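Local coordinates for protein octenoyl-CoA reductase/carboxylase (Streptomyces sp., PDB 4A0S) that catalyses the NADPH-dependent reductive carboxylation of 2-octenoyl-CoA, which supplies a polyketide extender unit for cinnabaramide biosynthesis, at residues Asp222-Trp227 / Gln239-Gly244; Lys297-Val300 / Glu306-Ile309. One frame throughout, in Å; residues are numbered along the deposited sequence.

Interaction 1 of 2, residues Asp222-Trp227 / Gln239-Gly244; sequences DIVLIW and QFVKNG
V224 on strand 223-226 and V241 on helix 232-243 meet through their branched ends, and the contact between the two segments is wholly apolar. The closest approach is V241 CG2 to V224 CB, 3.6 Å. The same methyl reaches both branches of V224, with V241 CG2 3.7 Å from V224 CG2 and only slightly farther from V224 CG1. V241 CG1 lies 3.9 Å from V224 CG2. CG2 of V241 thus sits over the fork of V224, and the two forks meet at a slant. In V241, CG1 is anti to the backbone N (chi1 175°), which leaves CG2 beside that N, turned to the strand. I226, two residues on and on the same face, adds the end of its chain: its CD1 stands 4.0 Å from V241 CG2, the two side chains running alongside in opposing directions. P248 of the next strand also touches V241 and I226. With V241 cut back to an alanine, both methyls that meet V224, one of which also meets I226 CD1, are gone, which would probably open a gap between helix and strand.

On the helix, N243 N donates to Q239 O (2.7 Å), and Q220 of a second subunit bonds F240 O and N243 ND2.

The strand and helix belong to the beta-alpha-beta unit 223-226, 232-243, 247-252, which opens the Rossmann-type domain. With only methyl and methine groups meeting, the helix is seated on the sheet by shape and the burial of hydrocarbon, not by directional bonds between the two segments.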
loop_
_atom_site.group_PDB
_atom_site.type_symbol
_atom_site.label_atom_id
_atom_site.label_comp_id
_atom_site.label_asym_id
_atom_site.label_seq_id
_atom_site.Cartn_x
_atom_site.Cartn_y
_atom_site.Cartn_z
ATOM N N ASP A 222 6.845 16.091 1.946
ATOM C CA ASP A 222 6.456 15.731 3.289
ATOM C C ASP A 222 7.295 16.509 4.268
ATOM O O ASP A 222 8.487 16.677 4.066
ATOM C CB ASP A 222 6.675 14.241 3.532
ATOM C CG ASP A 222 5.488 13.406 3.100
ATOM O OD1 ASP A 222 4.434 13.997 2.728
ATOM O OD2 ASP A 222 5.611 12.172 3.161
ATOM N N ILE A 223 6.648 16.976 5.327
ATOM C CA ILE A 223 7.328 17.623 6.430
ATOM C C ILE A 223 7.503 16.563 7.493
ATOM O O ILE A 223 6.550 15.889 7.861
ATOM C CB ILE A 223 6.514 18.806 6.951
ATOM C CG1 ILE A 223 6.482 19.891 5.878
ATOM C CG2 ILE A 223 7.123 19.332 8.243
ATOM C CD1 ILE A 223 5.288 20.786 5.942
ATOM N N VAL A 224 8.727 16.381 7.955
ATOM C CA VAL A 224 9.001 15.305 8.878
ATOM C C VAL A 224 9.616 15.900 10.114
ATOM O O VAL A 224 10.706 16.478 10.066
ATOM C CB VAL A 224 9.965 14.259 8.288
ATOM C CG1 VAL A 224 10.187 13.137 9.275
ATOM C CG2 VAL A 224 9.422 13.698 6.962
ATOM N N LEU A 225 8.912 15.754 11.224
ATOM C CA LEU A 225 9.413 16.230 12.484
ATOM C C LEU A 225 10.307 15.156 13.039
ATOM O O LEU A 225 9.896 14.007 13.187
ATOM C CB LEU A 225 8.272 16.493 13.442
ATOM C CG LEU A 225 8.669 17.097 14.785
ATOM C CD1 LEU A 225 9.123 18.535 14.592
ATOM C CD2 LEU A 225 7.497 17.027 15.725
ATOM N N ILE A 226 11.543 15.516 13.330
ATOM C CA ILE A 226 12.501 14.528 13.748
ATOM C C ILE A 226 12.898 14.839 15.176
ATOM O O ILE A 226 13.568 15.831 15.436
ATOM C CB ILE A 226 13.738 14.530 12.838
ATOM C CG1 ILE A 226 13.306 14.293 11.384
ATOM C CG2 ILE A 226 14.752 13.467 13.310
ATOM C CD1 ILE A 226 14.306 14.689 10.370
ATOM N N TRP A 227 12.473 13.982 16.092
ATOM C CA TRP A 227 12.927 14.054 17.471
ATOM C C TRP A 227 14.373 13.615 17.614
ATOM O O TRP A 227 14.894 12.877 16.769
ATOM C CB TRP A 227 12.061 13.168 18.338
ATOM C CG TRP A 227 10.695 13.676 18.489
ATOM C CD1 TRP A 227 9.565 13.186 17.892
ATOM C CD2 TRP A 227 10.284 14.788 19.277
ATOM N NE1 TRP A 227 8.481 13.919 18.263
ATOM C CE2 TRP A 227 8.885 14.908 19.123
ATOM C CE3 TRP A 227 10.956 15.691 20.116
ATOM C CZ2 TRP A 227 8.140 15.900 19.774
ATOM C CZ3 TRP A 227 10.221 16.675 20.761
ATOM C CH2 TRP A 227 8.824 16.771 20.588
ATOM N N GLN A 239 18.824 13.229 6.620
ATOM C CA GLN A 239 19.348 13.071 5.280
ATOM C C GLN A 239 18.355 12.404 4.355
ATOM O O GLN A 239 18.206 12.817 3.203
ATOM C CB GLN A 239 20.633 12.290 5.328
ATOM C CG GLN A 239 21.715 13.027 6.061
ATOM C CD GLN A 239 23.020 12.372 5.813
ATOM O OE1 GLN A 239 23.524 12.398 4.692
ATOM N NE2 GLN A 239 23.538 11.698 6.821
ATOM N N PHE A 240 17.669 11.386 4.856
ATOM C CA PHE A 240 16.646 10.730 4.060
ATOM C C PHE A 240 15.498 11.691 3.764
ATOM O O PHE A 240 14.972 11.695 2.653
ATOM C CB PHE A 240 16.125 9.493 4.755
ATOM C CG PHE A 240 17.142 8.419 4.876
ATOM C CD1 PHE A 240 17.948 8.079 3.790
ATOM C CD2 PHE A 240 17.316 7.752 6.075
ATOM C CE1 PHE A 240 18.918 7.066 3.912
ATOM C CE2 PHE A 240 18.276 6.757 6.196
ATOM C CZ PHE A 240 19.062 6.410 5.112
ATOM N N VAL A 241 15.140 12.512 4.741
ATOM C CA VAL A 241 14.068 13.480 4.535
ATOM C C VAL A 241 14.498 14.459 3.444
ATOM O O VAL A 241 13.811 14.651 2.427
ATOM C CB VAL A 241 13.686 14.193 5.832
ATOM C CG1 VAL A 241 12.637 15.285 5.540
ATOM C CG2 VAL A 241 13.121 13.178 6.840
ATOM N N LYS A 242 15.672 15.033 3.623
ATOM C CA LYS A 242 16.173 16.008 2.672
ATOM C C LYS A 242 16.333 15.362 1.309
ATOM O O LYS A 242 15.810 15.865 0.325
ATOM C CB LYS A 242 17.491 16.580 3.152
ATOM C CG LYS A 242 17.318 17.565 4.298
ATOM C CD LYS A 242 18.653 18.160 4.728
ATOM C CE LYS A 242 19.276 18.978 3.578
ATOM N NZ LYS A 242 18.441 20.187 3.199
ATOM N N ASN A 243 17.024 14.222 1.268
ATOM C CA ASN A 243 17.277 13.552 0.003
ATOM C C ASN A 243 15.992 13.141 -0.692
ATOM O O ASN A 243 15.942 13.073 -1.926
ATOM C CB ASN A 243 18.198 12.347 0.166
ATOM C CG ASN A 243 18.669 11.791 -1.169
ATOM O OD1 ASN A 243 19.301 12.498 -1.962
ATOM N ND2 ASN A 243 18.372 10.517 -1.423
ATOM N N GLY A 244 14.962 12.876 0.110
ATOM C CA GLY A 244 13.649 12.500 -0.409
ATOM C C GLY A 244 12.833 13.680 -0.904
ATOM O O GLY A 244 11.742 13.482 -1.421
#

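Interaction 2 of 2, residues Lys297-Val300 / Glu306-Ile309; sequences KLVV and EPDI
V299 meets P307 nearly perpendicularly, the forked valine set against the CD corner of the pyrrolidine ring. V299 CG1 makes the nearest approach, 3.6 Å from P307 CD. V299 CB follows at 3.8 Å from the same carbon and V299 CG2 at 4.1 Å, so CB and both methyls lie against P307 CD. The other valine, V300, runs alongside E306 in the same direction. Its CG2 touches E306 N at 3.7 Å and the first methylene of the side chain, E306 CG, at 4.1 Å. CG1 of V300 is anti to its backbone N (chi1 175°), which leaves CG2 as the branch facing E306.

Both valines sit near the end of helix 285-303, and E306 and P307 are in the short loop leading to strand 309-312: the chain leaves the helix, doubles back against its last turns and enters the parallel sheet of the Rossmann-type domain beside strand 223-226. V299 is buried, and it also touches I223 and L225 of that strand and I270 of strand 269-271, while P307 rests on L225. V300 lies at the exposed side of the contact. Just beyond the proline, the D308 carboxylate is gripped by charge, with salt bridges from OD1 to R327 and from OD2 to R305, and OD2 also accepts a hydrogen bond from the I223 backbone N.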
loop_
_atom_site.group_PDB
_atom_site.type_symbol
_atom_site.label_atom_id
_atom_site.label_comp_id
_atom_site.label_asym_id
_atom_site.label_seq_id
_atom_site.Cartn_x
_atom_site.Cartn_y
_atom_site.Cartn_z
ATOM N N LYS A 297 1.993 24.423 15.996
ATOM C CA LYS A 297 2.083 25.808 15.555
ATOM C C LYS A 297 3.494 26.121 15.071
ATOM O O LYS A 297 3.662 26.689 13.998
ATOM C CB LYS A 297 1.637 26.792 16.647
ATOM C CG LYS A 297 2.492 28.065 16.710
ATOM C CD LYS A 297 1.778 29.265 17.322
ATOM C CE LYS A 297 1.220 30.191 16.245
ATOM N NZ LYS A 297 2.219 30.562 15.180
ATOM N N LEU A 298 4.503 25.739 15.853
ATOM C CA LEU A 298 5.888 25.971 15.457
ATOM C C LEU A 298 6.247 25.295 14.145
ATOM O O LEU A 298 6.904 25.905 13.293
ATOM C CB LEU A 298 6.869 25.491 16.517
ATOM C CG LEU A 298 7.371 26.435 17.596
ATOM C CD1 LEU A 298 8.450 25.700 18.375
ATOM C CD2 LEU A 298 7.906 27.750 17.000
ATOM N N VAL A 299 5.851 24.031 13.981
ATOM C CA VAL A 299 6.165 23.350 12.727
ATOM C C VAL A 299 5.471 24.087 11.571
ATOM O O VAL A 299 6.086 24.317 10.537
ATOM C CB VAL A 299 5.830 21.842 12.749
ATOM C CG1 VAL A 299 6.298 21.181 11.468
ATOM C CG2 VAL A 299 6.493 21.152 13.943
ATOM N N VAL A 300 4.205 24.463 11.760
ATOM C CA VAL A 300 3.472 25.260 10.759
ATOM C C VAL A 300 4.256 26.528 10.373
ATOM O O VAL A 300 4.395 26.828 9.186
ATOM C CB VAL A 300 2.023 25.623 11.225
ATOM C CG1 VAL A 300 1.325 26.546 10.212
ATOM C CG2 VAL A 300 1.163 24.368 11.445
ATOM N N GLU A 306 1.610 21.227 9.590
ATOM C CA GLU A 306 1.873 20.183 10.566
ATOM C C GLU A 306 2.720 19.083 9.950
ATOM O O GLU A 306 2.646 18.827 8.749
ATOM C CB GLU A 306 0.575 19.583 11.082
ATOM C CG GLU A 306 -0.237 20.531 11.939
ATOM C CD GLU A 306 -1.681 20.064 12.068
ATOM O OE1 GLU A 306 -2.354 19.862 11.021
ATOM O OE2 GLU A 306 -2.135 19.880 13.208
ATOM N N PRO A 307 3.545 18.430 10.770
ATOM C CA PRO A 307 4.348 17.388 10.166
ATOM C C PRO A 307 3.487 16.262 9.602
ATOM O O PRO A 307 2.446 15.942 10.151
ATOM C CB PRO A 307 5.206 16.889 11.327
ATOM C CG PRO A 307 4.499 17.290 12.539
ATOM C CD PRO A 307 3.844 18.598 12.198
ATOM N N ASP A 308 3.934 15.699 8.494
ATOM C CA ASP A 308 3.273 14.584 7.847
ATOM C C ASP A 308 3.720 13.313 8.527
ATOM O O ASP A 308 2.955 12.366 8.672
ATOM C CB ASP A 308 3.687 14.577 6.385
ATOM C CG ASP A 308 3.163 15.793 5.660
ATOM O OD1 ASP A 308 1.926 15.906 5.586
ATOM O OD2 ASP A 308 3.965 16.655 5.233
ATOM N N ILE A 309 4.985 13.310 8.934
ATOM C CA ILE A 309 5.565 12.167 9.621
ATOM C C ILE A 309 6.307 12.708 10.819
ATOM O O ILE A 309 7.051 13.684 10.703
ATOM C CB ILE A 309 6.551 11.389 8.728
ATOM C CG1 ILE A 309 5.853 10.816 7.491
ATOM C CG2 ILE A 309 7.236 10.243 9.510
ATOM C CD1 ILE A 309 6.840 10.491 6.382
#

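In the fold
Strand 223-226 is common ground for the two contacts, whose centres are 12 Å apart: it is one half of interaction 1 and packs beside interaction 2. V224 and I226 turn to helix 232-243, and helix 285-303 covers the other face of the strand. Residues 306-309 join it edge to edge as the neighbouring parallel strand begins: I223 O lies 2.7 Å from D308 N and L225 N 2.8 Å from I309 O, both probable hydrogen bonds. Neither contact appears to touch the cofactor itself, but the I226 side chain is about 9 Å from a bound NADP and about 7 Å from the side chain of L233, which binds it. The E306 side chain is about 8 Å from a bound octanoyl-CoA.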